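Local coordinates for reticulocyte-binding protein 2a (Plasmodium vivax, PDB 4Z8N), which probably binds a receptor on the red-cell surface through this largely alpha-helical erythrocyte-binding domain, as part of host-cell invasion by the malaria parasite, at residues Q27-A32 / Y263-K268; N68-K73 / K112-A117; V159-E164 / N258-Y263; A179-G184 / E209-I214; N205-E210 / G281-N286. One frame throughout, in Å; residues are numbered along the deposited sequence.

Interaction 1. Residues Q27-A32 / Y263-K268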
# COMPACT_ATOMS: atom_id res chain seq x y z
N GLN A 27 9.96 0.32 6.01
CA GLN A 27 11.20 0.61 6.73
C GLN A 27 11.94 1.79 6.11
O GLN A 27 12.55 2.59 6.81
CB GLN A 27 12.12 -0.62 6.76
CG GLN A 27 11.58 -1.82 7.54
CD GLN A 27 10.89 -2.84 6.65
OE1 GLN A 27 10.05 -2.50 5.82
NE2 GLN A 27 11.25 -4.11 6.83
N MET A 28 11.88 1.88 4.78
CA MET A 28 12.56 2.94 4.05
C MET A 28 11.92 4.28 4.37
O MET A 28 12.59 5.30 4.47
CB MET A 28 12.54 2.67 2.55
CG MET A 28 13.11 1.32 2.15
SD MET A 28 14.86 1.13 2.57
CE MET A 28 15.63 2.07 1.26
N ASN A 29 10.60 4.26 4.52
CA ASN A 29 9.86 5.43 4.94
C ASN A 29 10.27 5.84 6.35
O ASN A 29 10.43 7.02 6.65
CB ASN A 29 8.35 5.16 4.88
CG ASN A 29 7.54 6.43 4.72
OD1 ASN A 29 7.55 7.30 5.59
ND2 ASN A 29 6.81 6.53 3.62
N TYR A 30 10.43 4.83 7.20
CA TYR A 30 10.84 5.05 8.58
C TYR A 30 12.23 5.68 8.67
O TYR A 30 12.45 6.61 9.46
CB TYR A 30 10.81 3.72 9.35
CG TYR A 30 11.45 3.77 10.72
CD1 TYR A 30 10.76 4.30 11.80
CD2 TYR A 30 12.72 3.26 10.93
CE1 TYR A 30 11.34 4.35 13.05
CE2 TYR A 30 13.30 3.30 12.19
CZ TYR A 30 12.61 3.84 13.24
OH TYR A 30 13.17 3.89 14.49
N PHE A 31 13.17 5.20 7.86
CA PHE A 31 14.53 5.71 7.88
C PHE A 31 14.57 7.17 7.43
O PHE A 31 15.41 7.95 7.90
CB PHE A 31 15.44 4.86 6.99
CG PHE A 31 15.60 3.44 7.47
CD1 PHE A 31 15.58 3.15 8.82
CD2 PHE A 31 15.76 2.40 6.57
CE1 PHE A 31 15.73 1.85 9.27
CE2 PHE A 31 15.90 1.10 7.01
CZ PHE A 31 15.89 0.82 8.36
N ALA A 32 13.67 7.54 6.53
CA ALA A 32 13.57 8.92 6.07
C ALA A 32 13.03 9.82 7.18
O ALA A 32 13.44 10.97 7.31
CB ALA A 32 12.68 9.01 4.83
N TYR A 263 1.58 5.03 9.11
CA TYR A 263 0.45 5.84 8.68
C TYR A 263 0.69 6.43 7.29
O TYR A 263 -0.16 6.32 6.40
CB TYR A 263 0.18 6.95 9.70
CG TYR A 263 -0.79 8.02 9.24
CD1 TYR A 263 -2.16 7.84 9.36
CD2 TYR A 263 -0.33 9.21 8.69
CE1 TYR A 263 -3.04 8.82 8.95
CE2 TYR A 263 -1.20 10.19 8.27
CZ TYR A 263 -2.56 9.99 8.40
OH TYR A 263 -3.43 10.96 7.99
N LYS A 264 1.85 7.05 7.11
CA LYS A 264 2.17 7.74 5.87
C LYS A 264 2.32 6.77 4.69
O LYS A 264 1.87 7.06 3.59
CB LYS A 264 3.46 8.55 6.05
CG LYS A 264 3.90 9.31 4.80
CD LYS A 264 5.21 10.04 5.06
CE LYS A 264 5.71 10.75 3.81
NZ LYS A 264 7.01 11.43 4.07
N PHE A 265 2.97 5.64 4.94
CA PHE A 265 3.21 4.63 3.91
C PHE A 265 1.89 4.15 3.29
O PHE A 265 1.80 3.97 2.07
CB PHE A 265 3.98 3.45 4.51
CG PHE A 265 4.42 2.43 3.50
CD1 PHE A 265 5.43 2.71 2.60
CD2 PHE A 265 3.85 1.16 3.49
CE1 PHE A 265 5.84 1.76 1.68
CE2 PHE A 265 4.26 0.21 2.58
CZ PHE A 265 5.26 0.51 1.67
N SER A 266 0.87 3.96 4.11
CA SER A 266 -0.40 3.43 3.63
C SER A 266 -1.37 4.52 3.17
O SER A 266 -2.20 4.28 2.29
CB SER A 266 -1.07 2.58 4.71
OG SER A 266 -0.52 1.27 4.71
N LEU A 267 -1.27 5.71 3.76
CA LEU A 267 -2.15 6.82 3.39
C LEU A 267 -2.02 7.17 1.91
O LEU A 267 -3.01 7.36 1.22
CB LEU A 267 -1.86 8.05 4.25
CG LEU A 267 -2.70 9.30 3.94
CD1 LEU A 267 -4.16 9.04 4.27
CD2 LEU A 267 -2.18 10.51 4.70
N LYS A 268 -0.78 7.25 1.45
CA LYS A 268 -0.48 7.58 0.06
C LYS A 268 -1.15 6.60 -0.91
O LYS A 268 -1.60 6.98 -1.99
CB LYS A 268 1.03 7.59 -0.17
CG LYS A 268 1.45 7.87 -1.60
CD LYS A 268 2.96 8.02 -1.72
CE LYS A 268 3.59 6.78 -2.33
NZ LYS A 268 5.07 6.92 -2.42
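K264 and F265 meet one side chain of the other helix, N29, which reaches out from helix 26-37 and accounts for nearly all of that segment's contact. K264 comes first. Its chain is fully extended, and its aliphatic part passes slantwise beside the N29 amide, with K264 CD 3.6 Å from N29 OD1 and 4.1 Å from N29 ND2. The ammonium group runs on past the asparagine toward E33, with which NZ makes a long, weak ion pair. F265 is next. N29 ND2 lies 4.1 Å from F265 CA and 4.2 Å from F265 CD1, near the ring plane at its edge, so the amide meets a rim of C-H groups and not the face. The N29 torsion (chi1 -156°, CG roughly trans to the backbone N) carries the amide across the gap between the helices. Farther along the segment, S266 turns to another side, where OG is hydrogen-bonded to H221 on helix 199-237. No hydrogen bond joins 27-32 to 263-268, and N29 OD1 is buried without a partner in the model, so the contact rests on van der Waals packing of the amide against the K264 methylenes and the F265 edge.

Interaction 2. Residues N68-K73 / K112-A117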
# COMPACT_ATOMS: atom_id res chain seq x y z
N ASN A 68 12.23 -1.82 -11.65
CA ASN A 68 12.34 -1.40 -13.04
C ASN A 68 12.43 -2.59 -14.00
O ASN A 68 11.99 -2.51 -15.14
CB ASN A 68 13.55 -0.48 -13.24
CG ASN A 68 13.37 0.86 -12.57
OD1 ASN A 68 12.25 1.27 -12.25
ND2 ASN A 68 14.47 1.58 -12.37
N SER A 69 13.02 -3.68 -13.53
CA SER A 69 13.17 -4.88 -14.35
C SER A 69 11.85 -5.64 -14.45
O SER A 69 11.72 -6.55 -15.28
CB SER A 69 14.26 -5.79 -13.78
OG SER A 69 13.88 -6.30 -12.51
N CYS A 70 10.89 -5.28 -13.61
CA CYS A 70 9.59 -5.95 -13.60
C CYS A 70 8.59 -5.26 -14.51
O CYS A 70 7.47 -5.74 -14.70
CB CYS A 70 9.04 -6.01 -12.17
SG CYS A 70 10.11 -6.87 -11.00
N VAL A 71 8.99 -4.12 -15.06
CA VAL A 71 8.12 -3.32 -15.93
C VAL A 71 7.61 -4.07 -17.17
O VAL A 71 6.42 -4.01 -17.47
CB VAL A 71 8.82 -2.01 -16.37
CG1 VAL A 71 8.03 -1.31 -17.46
CG2 VAL A 71 9.02 -1.10 -15.17
N PRO A 72 8.50 -4.80 -17.90
CA PRO A 72 7.96 -5.56 -19.04
C PRO A 72 6.90 -6.56 -18.61
O PRO A 72 5.93 -6.80 -19.34
CB PRO A 72 9.20 -6.27 -19.59
CG PRO A 72 10.34 -5.43 -19.17
CD PRO A 72 9.97 -4.92 -17.82
N LYS A 73 7.07 -7.15 -17.43
CA LYS A 73 6.08 -8.06 -16.88
C LYS A 73 4.79 -7.32 -16.54
O LYS A 73 3.69 -7.84 -16.75
CB LYS A 73 6.64 -8.76 -15.64
CG LYS A 73 5.70 -9.80 -15.06
CD LYS A 73 5.43 -10.90 -16.07
CE LYS A 73 3.94 -11.18 -16.18
NZ LYS A 73 3.19 -10.05 -16.79
N LYS A 112 4.11 -10.56 -9.33
CA LYS A 112 4.22 -10.56 -7.87
C LYS A 112 5.56 -11.15 -7.41
O LYS A 112 6.20 -10.61 -6.50
CB LYS A 112 3.07 -11.35 -7.24
CG LYS A 112 3.16 -11.48 -5.73
CD LYS A 112 1.99 -12.28 -5.17
CE LYS A 112 2.05 -12.36 -3.65
NZ LYS A 112 0.92 -13.14 -3.09
N ASN A 113 5.98 -12.23 -8.05
CA ASN A 113 7.24 -12.88 -7.70
C ASN A 113 8.45 -12.04 -8.08
O ASN A 113 9.46 -12.03 -7.37
CB ASN A 113 7.33 -14.26 -8.35
CG ASN A 113 6.41 -15.27 -7.70
OD1 ASN A 113 6.07 -15.15 -6.53
ND2 ASN A 113 6.00 -16.27 -8.47
N CYS A 114 8.35 -11.36 -9.22
CA CYS A 114 9.41 -10.47 -9.67
C CYS A 114 9.56 -9.30 -8.70
O CYS A 114 10.67 -8.85 -8.40
CB CYS A 114 9.12 -9.96 -11.09
SG CYS A 114 10.31 -8.77 -11.75
N VAL A 115 8.43 -8.82 -8.19
CA VAL A 115 8.42 -7.72 -7.24
C VAL A 115 8.88 -8.16 -5.85
O VAL A 115 9.67 -7.48 -5.20
CB VAL A 115 7.01 -7.09 -7.14
CG1 VAL A 115 6.92 -6.11 -5.98
CG2 VAL A 115 6.64 -6.42 -8.45
N GLN A 116 8.39 -9.32 -5.41
CA GLN A 116 8.72 -9.83 -4.08
C GLN A 116 10.06 -10.58 -4.04
O GLN A 116 10.43 -11.13 -3.01
CB GLN A 116 7.62 -10.75 -3.57
CG GLN A 116 6.39 -10.04 -3.05
CD GLN A 116 5.38 -11.00 -2.46
OE1 GLN A 116 5.42 -12.20 -2.72
NE2 GLN A 116 4.47 -10.48 -1.64
N ALA A 117 10.77 -10.61 -5.17
CA ALA A 117 12.07 -11.27 -5.21
C ALA A 117 13.05 -10.56 -4.27
O ALA A 117 13.00 -9.34 -4.14
CB ALA A 117 12.61 -11.30 -6.63
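C70 is covalently tied to C114, and its side chain can be followed atom by atom. C70 CB already lies 3.1 Å from C114 SG and 4.1 Å from C114 CB. One bond further, C70 SG joins C114 SG at 2.1 Å, with a torsion about the S-S bond of -94°, a left-handed disulfide close to the relaxed right angle. The two ends differ: C70 SG is trans to its own carbonyl carbon (chi1 -59°), whereas C114 SG is trans to its backbone N (chi1 177°), which turns it toward C70. C70 SG also rests against V115, 3.8 Å from the backbone N of V115 and 4.3 Å from V115 CG2. The bridge fastens the junction between helices 42-69 and 71-85 to the last turn of helix 94-115. Nearby, Q66 NE2 on helix 42-69 is hydrogen-bonded to the carbonyl oxygens of C114 and A117, Y111 of helix 94-115 packs on C70, and F10 of strand 9-11 touches V115.

Interaction 3. Residues V159-E164 / N258-Y263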
# COMPACT_ATOMS: atom_id res chain seq x y z
N VAL A 159 0.92 14.40 15.30
CA VAL A 159 -0.48 14.51 15.71
C VAL A 159 -1.26 15.40 14.75
O VAL A 159 -2.35 15.03 14.30
CB VAL A 159 -0.59 15.06 17.16
CG1 VAL A 159 -1.98 15.60 17.42
CG2 VAL A 159 -0.24 13.97 18.17
N GLU A 160 -0.71 16.56 14.42
CA GLU A 160 -1.38 17.49 13.52
C GLU A 160 -1.55 16.90 12.12
O GLU A 160 -2.55 17.15 11.44
CB GLU A 160 -0.61 18.81 13.45
CG GLU A 160 -1.28 19.90 12.62
CD GLU A 160 -2.58 20.40 13.23
OE1 GLU A 160 -2.80 20.20 14.45
OE2 GLU A 160 -3.39 21.00 12.49
N ARG A 161 -0.57 16.11 11.69
CA ARG A 161 -0.62 15.51 10.36
C ARG A 161 -1.68 14.42 10.24
O ARG A 161 -2.38 14.35 9.23
CB ARG A 161 0.76 14.95 9.99
CG ARG A 161 1.76 16.02 9.61
CD ARG A 161 3.13 15.44 9.34
NE ARG A 161 4.07 16.47 8.91
CZ ARG A 161 5.36 16.25 8.66
NH1 ARG A 161 5.87 15.03 8.80
NH2 ARG A 161 6.14 17.25 8.27
N VAL A 162 -1.82 13.58 11.26
CA VAL A 162 -2.80 12.50 11.20
C VAL A 162 -4.23 13.02 11.37
O VAL A 162 -5.19 12.35 11.01
CB VAL A 162 -2.53 11.40 12.25
CG1 VAL A 162 -1.16 10.79 12.04
CG2 VAL A 162 -2.67 11.96 13.66
N LYS A 163 -4.36 14.22 11.92
CA LYS A 163 -5.68 14.84 12.10
C LYS A 163 -6.15 15.52 10.83
O LYS A 163 -7.31 15.92 10.73
CB LYS A 163 -5.64 15.86 13.24
CG LYS A 163 -5.54 15.26 14.63
CD LYS A 163 -5.54 16.36 15.69
CE LYS A 163 -5.48 15.78 17.09
NZ LYS A 163 -5.38 16.85 18.13
N GLU A 164 -5.26 15.66 9.86
CA GLU A 164 -5.58 16.39 8.63
C GLU A 164 -6.62 15.67 7.78
O GLU A 164 -7.40 16.31 7.07
CB GLU A 164 -4.32 16.64 7.82
CG GLU A 164 -3.49 17.81 8.33
CD GLU A 164 -2.18 17.97 7.58
OE1 GLU A 164 -1.25 18.59 8.13
OE2 GLU A 164 -2.09 17.48 6.43
N ASN A 258 7.98 5.30 13.83
CA ASN A 258 7.44 4.08 13.24
C ASN A 258 5.92 4.14 13.07
O ASN A 258 5.38 3.67 12.07
CB ASN A 258 7.82 2.86 14.09
CG ASN A 258 7.36 1.56 13.48
OD1 ASN A 258 7.92 1.10 12.48
ND2 ASN A 258 6.35 0.95 14.08
N PHE A 259 5.23 4.72 14.05
CA PHE A 259 3.79 4.90 13.96
C PHE A 259 3.41 5.83 12.81
O PHE A 259 2.46 5.56 12.07
CB PHE A 259 3.23 5.44 15.28
CG PHE A 259 3.13 4.41 16.37
CD1 PHE A 259 2.81 3.10 16.07
CD2 PHE A 259 3.36 4.76 17.69
CE1 PHE A 259 2.72 2.15 17.07
CE2 PHE A 259 3.27 3.81 18.69
CZ PHE A 259 2.95 2.50 18.38
N TYR A 260 4.15 6.92 12.65
CA TYR A 260 3.84 7.87 11.58
C TYR A 260 4.25 7.32 10.22
O TYR A 260 3.54 7.52 9.23
CB TYR A 260 4.53 9.21 11.82
CG TYR A 260 4.32 10.18 10.68
CD1 TYR A 260 3.06 10.72 10.43
CD2 TYR A 260 5.37 10.54 9.84
CE1 TYR A 260 2.85 11.59 9.37
CE2 TYR A 260 5.17 11.41 8.78
CZ TYR A 260 3.91 11.94 8.56
OH TYR A 260 3.71 12.80 7.51
N ALA A 261 5.38 6.62 10.16
CA ALA A 261 5.84 6.03 8.91
C ALA A 261 4.84 5.00 8.39
O ALA A 261 4.59 4.92 7.19
CB ALA A 261 7.21 5.38 9.10
N THR A 262 4.26 4.24 9.32
CA THR A 262 3.22 3.26 8.99
C THR A 262 1.98 3.96 8.44
O THR A 262 1.41 3.53 7.44
CB THR A 262 2.84 2.42 10.22
OG1 THR A 262 3.98 1.66 10.64
CG2 THR A 262 1.70 1.46 9.89
N TYR A 263 1.58 5.03 9.11
CA TYR A 263 0.45 5.84 8.68
C TYR A 263 0.69 6.43 7.29
O TYR A 263 -0.16 6.32 6.40
CB TYR A 263 0.18 6.95 9.70
CG TYR A 263 -0.79 8.02 9.24
CD1 TYR A 263 -2.16 7.84 9.36
CD2 TYR A 263 -0.33 9.21 8.69
CE1 TYR A 263 -3.04 8.82 8.95
CE2 TYR A 263 -1.20 10.19 8.27
CZ TYR A 263 -2.56 9.99 8.40
OH TYR A 263 -3.43 10.96 7.99
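Y260 and R161 form one half of this contact, V162 with the ring of Y263 the other. The arginine chain, extended from CG to NE, crosses the phenol of Y260 at about a right angle, and R161 CD comes to 3.3 Å from Y260 OH. R161 NH1 gives that hydroxyl a weak hydrogen bond, 3.4 Å from NH1 to Y260 OH and bent to 126° at the hydrogen, the guanidinium and ring planes lying 39° apart. The same NH1 is hydrogen-bonded to Y36 OH. V162 makes a CH-pi contact: CG1, trans to the carbonyl carbon, stands over the centre of the Y263 ring, 3.7 Å from its centroid and only 8° off the normal. Y263 OH comes to 3.6 Å from V162 CA. Y158 stacks on the Y260 ring. Between these two segments the contact is mainly van der Waals and CH-pi packing against two tyrosines; the polar link is marginal, and the buried Y263 OH has no hydrogen-bond partner in the model.

Interaction 4. Residues A179-G184 / E209-I214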
# COMPACT_ATOMS: atom_id res chain seq x y z
N ALA A 179 -20.08 -4.12 -0.38
CA ALA A 179 -21.40 -4.72 -0.22
C ALA A 179 -22.16 -4.74 -1.55
O ALA A 179 -22.77 -5.75 -1.89
CB ALA A 179 -22.19 -3.97 0.84
N SER A 180 -22.11 -3.64 -2.30
CA SER A 180 -22.81 -3.58 -3.58
C SER A 180 -22.18 -4.53 -4.60
O SER A 180 -22.88 -5.09 -5.44
CB SER A 180 -22.82 -2.14 -4.12
OG SER A 180 -21.52 -1.67 -4.37
N LEU A 181 -20.87 -4.72 -4.50
CA LEU A 181 -20.18 -5.67 -5.37
C LEU A 181 -20.56 -7.10 -5.03
O LEU A 181 -20.67 -7.95 -5.91
CB LEU A 181 -18.66 -5.49 -5.25
CG LEU A 181 -18.08 -4.21 -5.87
CD1 LEU A 181 -16.61 -4.10 -5.55
CD2 LEU A 181 -18.31 -4.19 -7.38
N GLN A 182 -20.76 -7.38 -3.74
CA GLN A 182 -21.15 -8.71 -3.31
C GLN A 182 -22.57 -9.02 -3.76
O GLN A 182 -22.90 -10.16 -4.08
CB GLN A 182 -21.01 -8.85 -1.79
CG GLN A 182 -19.56 -8.86 -1.32
CD GLN A 182 -19.42 -8.79 0.19
OE1 GLN A 182 -20.24 -8.20 0.88
NE2 GLN A 182 -18.37 -9.42 0.71
N LEU A 183 -23.41 -7.99 -3.79
CA LEU A 183 -24.75 -8.10 -4.35
C LEU A 183 -24.66 -8.39 -5.85
O LEU A 183 -25.38 -9.24 -6.37
CB LEU A 183 -25.55 -6.83 -4.10
CG LEU A 183 -26.84 -6.64 -4.91
CD1 LEU A 183 -27.86 -7.71 -4.56
CD2 LEU A 183 -27.42 -5.25 -4.66
N GLY A 184 -23.77 -7.67 -6.53
CA GLY A 184 -23.53 -7.87 -7.95
C GLY A 184 -23.11 -9.29 -8.27
O GLY A 184 -23.57 -9.88 -9.25
N GLU A 209 -14.51 -9.09 -9.64
CA GLU A 209 -13.49 -9.74 -8.80
C GLU A 209 -12.28 -8.85 -8.53
O GLU A 209 -11.78 -8.81 -7.41
CB GLU A 209 -13.02 -11.05 -9.43
CG GLU A 209 -12.16 -11.93 -8.51
CD GLU A 209 -12.10 -13.37 -8.97
OE1 GLU A 209 -12.86 -13.71 -9.91
OE2 GLU A 209 -11.31 -14.17 -8.42
N GLU A 210 -11.81 -8.13 -9.54
CA GLU A 210 -10.64 -7.29 -9.34
C GLU A 210 -11.01 -6.04 -8.53
O GLU A 210 -10.16 -5.48 -7.85
CB GLU A 210 -9.99 -6.91 -10.68
CG GLU A 210 -10.80 -6.04 -11.62
CD GLU A 210 -10.03 -5.68 -12.89
OE1 GLU A 210 -8.78 -5.67 -12.86
OE2 GLU A 210 -10.67 -5.41 -13.92
N MET A 211 -12.27 -5.64 -8.57
CA MET A 211 -12.71 -4.54 -7.72
C MET A 211 -12.74 -4.97 -6.26
O MET A 211 -12.38 -4.20 -5.37
CB MET A 211 -14.08 -4.02 -8.15
CG MET A 211 -14.02 -3.12 -9.36
SD MET A 211 -15.61 -2.39 -9.81
CE MET A 211 -15.82 -1.18 -8.50
N LEU A 212 -13.14 -6.22 -6.01
CA LEU A 212 -13.10 -6.78 -4.67
C LEU A 212 -11.65 -6.95 -4.20
O LEU A 212 -11.35 -6.73 -3.03
CB LEU A 212 -13.84 -8.12 -4.62
CG LEU A 212 -15.38 -8.06 -4.70
CD1 LEU A 212 -15.98 -9.45 -4.83
CD2 LEU A 212 -15.96 -7.34 -3.49
N ASP A 213 -10.77 -7.31 -5.12
CA ASP A 213 -9.34 -7.46 -4.81
C ASP A 213 -8.70 -6.13 -4.44
O ASP A 213 -7.89 -6.05 -3.52
CB ASP A 213 -8.59 -8.07 -5.99
CG ASP A 213 -8.88 -9.54 -6.18
OD1 ASP A 213 -9.22 -10.21 -5.18
OD2 ASP A 213 -8.78 -10.02 -7.32
N ILE A 214 -9.07 -5.08 -5.17
CA ILE A 214 -8.62 -3.73 -4.87
C ILE A 214 -9.09 -3.31 -3.48
O ILE A 214 -8.34 -2.71 -2.72
CB ILE A 214 -9.12 -2.72 -5.93
CG1 ILE A 214 -8.44 -2.98 -7.27
CG2 ILE A 214 -8.86 -1.30 -5.48
CD1 ILE A 214 -8.95 -2.09 -8.39
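Apolar packing between two consecutive antiparallel helices, 168-194 and 199-237, brings L181 against M211 and L212 in the long helical hairpin of the domain. The short segments run 154° apart in direction, with axes 10.2 Å from each other at their closest, and no hydrogen bond crosses between them. L181 inserts its isobutyl group between the two partners. L181 CD1 meets M211 at the root of the chain, 3.6 Å from M211 CB, and also lies 3.9 Å from L212 CD2. The other branch, L181 CD2, faces the far part of the methionine, 4.1 Å from both M211 SD and M211 CE. The bend at chi3 of M211 (72°) turns the methyl back so that sulfur and CE both lie near that branch. These two side chains cross at about a right angle. L212 behaves differently: it slides past L181 in the opposite direction, so that its CD2 comes to 3.7 Å from L181 CB. Helix 246-297 packs against both helices, through L284 on L181 and K280 on M211, while L177 and K178 of helix 168-194 extend the packing along M211 and L212.

Interaction 5. Residues N205-E210 / G281-N286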
# COMPACT_ATOMS: atom_id res chain seq x y z
N ASN A 205 -18.09 -10.35 -14.30
CA ASN A 205 -17.43 -11.33 -13.46
C ASN A 205 -15.96 -11.07 -13.15
O ASN A 205 -15.57 -11.14 -12.00
CB ASN A 205 -17.62 -12.64 -14.19
CG ASN A 205 -18.87 -13.35 -13.75
OD1 ASN A 205 -18.78 -14.16 -12.85
ND2 ASN A 205 -20.07 -12.80 -14.13
N PHE A 206 -15.15 -10.74 -14.16
CA PHE A 206 -13.74 -10.37 -13.92
C PHE A 206 -13.57 -9.01 -13.22
O PHE A 206 -12.75 -8.86 -12.30
CB PHE A 206 -12.99 -10.36 -15.24
CG PHE A 206 -11.62 -9.77 -15.16
CD1 PHE A 206 -10.58 -10.49 -14.59
CD2 PHE A 206 -11.36 -8.51 -15.67
CE1 PHE A 206 -9.31 -9.96 -14.52
CE2 PHE A 206 -10.09 -7.97 -15.60
CZ PHE A 206 -9.07 -8.70 -15.03
N LEU A 207 -14.32 -8.02 -13.69
CA LEU A 207 -14.25 -6.66 -13.16
C LEU A 207 -14.74 -6.56 -11.71
O LEU A 207 -14.10 -5.93 -10.88
CB LEU A 207 -15.05 -5.71 -14.05
CG LEU A 207 -14.88 -4.22 -13.76
CD1 LEU A 207 -13.42 -3.86 -13.61
CD2 LEU A 207 -15.51 -3.43 -14.87
N GLN A 208 -15.79 -7.32 -11.38
CA GLN A 208 -16.26 -7.47 -10.01
C GLN A 208 -15.20 -8.08 -9.13
O GLN A 208 -15.02 -7.68 -8.02
CB GLN A 208 -17.53 -8.32 -9.90
CG GLN A 208 -18.82 -7.63 -10.28
CD GLN A 208 -20.02 -8.54 -10.39
OE1 GLN A 208 -21.10 -8.09 -10.58
NE2 GLN A 208 -19.81 -9.81 -10.29
N GLU A 209 -14.51 -9.09 -9.64
CA GLU A 209 -13.49 -9.74 -8.80
C GLU A 209 -12.28 -8.85 -8.53
O GLU A 209 -11.78 -8.81 -7.41
CB GLU A 209 -13.02 -11.05 -9.43
CG GLU A 209 -12.16 -11.93 -8.51
CD GLU A 209 -12.10 -13.37 -8.97
OE1 GLU A 209 -12.86 -13.71 -9.91
OE2 GLU A 209 -11.31 -14.17 -8.42
N GLU A 210 -11.81 -8.13 -9.54
CA GLU A 210 -10.64 -7.29 -9.34
C GLU A 210 -11.01 -6.04 -8.53
O GLU A 210 -10.16 -5.48 -7.85
CB GLU A 210 -9.99 -6.91 -10.68
CG GLU A 210 -10.80 -6.04 -11.62
CD GLU A 210 -10.03 -5.68 -12.89
OE1 GLU A 210 -8.78 -5.67 -12.86
OE2 GLU A 210 -10.67 -5.41 -13.92
N GLY A 281 -15.44 1.11 -11.66
CA GLY A 281 -16.86 1.25 -11.41
C GLY A 281 -17.62 1.78 -12.61
O GLY A 281 -18.67 1.26 -12.98
N LYS A 282 -17.07 2.82 -13.24
CA LYS A 282 -17.67 3.38 -14.45
C LYS A 282 -17.80 2.31 -15.54
O LYS A 282 -18.83 2.21 -16.20
CB LYS A 282 -16.84 4.55 -14.97
CG LYS A 282 -17.17 4.94 -16.41
CD LYS A 282 -16.48 6.23 -16.82
CE LYS A 282 -16.77 6.56 -18.28
NZ LYS A 282 -16.24 7.90 -18.68
N LEU A 283 -16.75 1.51 -15.70
CA LEU A 283 -16.75 0.44 -16.70
C LEU A 283 -17.77 -0.63 -16.34
O LEU A 283 -18.47 -1.14 -17.22
CB LEU A 283 -15.35 -0.18 -16.82
CG LEU A 283 -15.22 -1.37 -17.78
CD1 LEU A 283 -15.73 -1.02 -19.17
CD2 LEU A 283 -13.78 -1.83 -17.84
N LEU A 284 -17.84 -0.98 -15.06
CA LEU A 284 -18.77 -2.00 -14.59
C LEU A 284 -20.22 -1.61 -14.86
O LEU A 284 -21.02 -2.44 -15.28
CB LEU A 284 -18.57 -2.27 -13.10
CG LEU A 284 -19.48 -3.34 -12.50
CD1 LEU A 284 -19.24 -4.69 -13.18
CD2 LEU A 284 -19.30 -3.45 -11.00
N ALA A 285 -20.54 -0.34 -14.61
CA ALA A 285 -21.90 0.15 -14.85
C ALA A 285 -22.25 0.05 -16.33
O ALA A 285 -23.37 -0.30 -16.69
CB ALA A 285 -22.04 1.58 -14.36
N ASN A 286 -21.27 0.35 -17.18
CA ASN A 286 -21.45 0.22 -18.63
C ASN A 286 -21.62 -1.24 -19.04
O ASN A 286 -22.42 -1.55 -19.92
CB ASN A 286 -20.27 0.84 -19.37
CG ASN A 286 -20.29 2.35 -19.34
OD1 ASN A 286 -21.36 2.97 -19.34
ND2 ASN A 286 -19.11 2.96 -19.31
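L207 meets L283 and L284 through a single methyl, CD2, which packs against both leucines and against the backbone of L284. Its chain leaves with CG trans to the backbone N (chi1 -170°), and chi2 of 47° leaves CD2 trans to CA, at the far end of the extended chain. L207 CD2 packs closely, 3.4 Å from L284 N and 3.6 Å from L284 CA. L207 CD2 is also 3.6 Å from L283 CG and 3.7 Å from L284 CB. L283 and L284 share one rotamer, but they leave the helix at successive positions and so spread to two sides of the incoming methyl. Q208, extended beyond CG, crosses L284 at about a right angle and touches it through the methylene, Q208 CG lying 4.2 Å from L284 CD1. The segment axes run 152° apart in direction and approach to 10.1 Å, an antiparallel pairing without hydrogen bonds. Helix 71-85 borders one side through E85, which touches L207 and L283, and L84, which with E85 lies on F206. L181 packs against L284, and V185 and M188 against Q208, so helix 168-194, the hairpin partner of helix 199-237, also borders the contact.

In the fold
From the N terminus, helix 26-37 opens the widest loop, which interaction 1 closes 231 residues later on helix 246-297. Nested inside it, interaction 2 closes 39 residues, tying the junction of helices 42-69 and 71-85 to the end of helix 94-115 before interaction 3 opens. Interaction 3 brings helix 149-162 to the same part of helix 246-297 as interaction 1, sharing Y263 and touching it directly. Interaction 4, nested within interaction 3, closes the hairpin of helices 168-194 and 199-237. Interaction 5 ties helix 199-237 to the C-terminal part of helix 246-297, touches interaction 4 and crosses both 1 and 3 along the chain. Helix 246-297 thus links two regions, with interactions 3 and 5 centred about 33 Å apart.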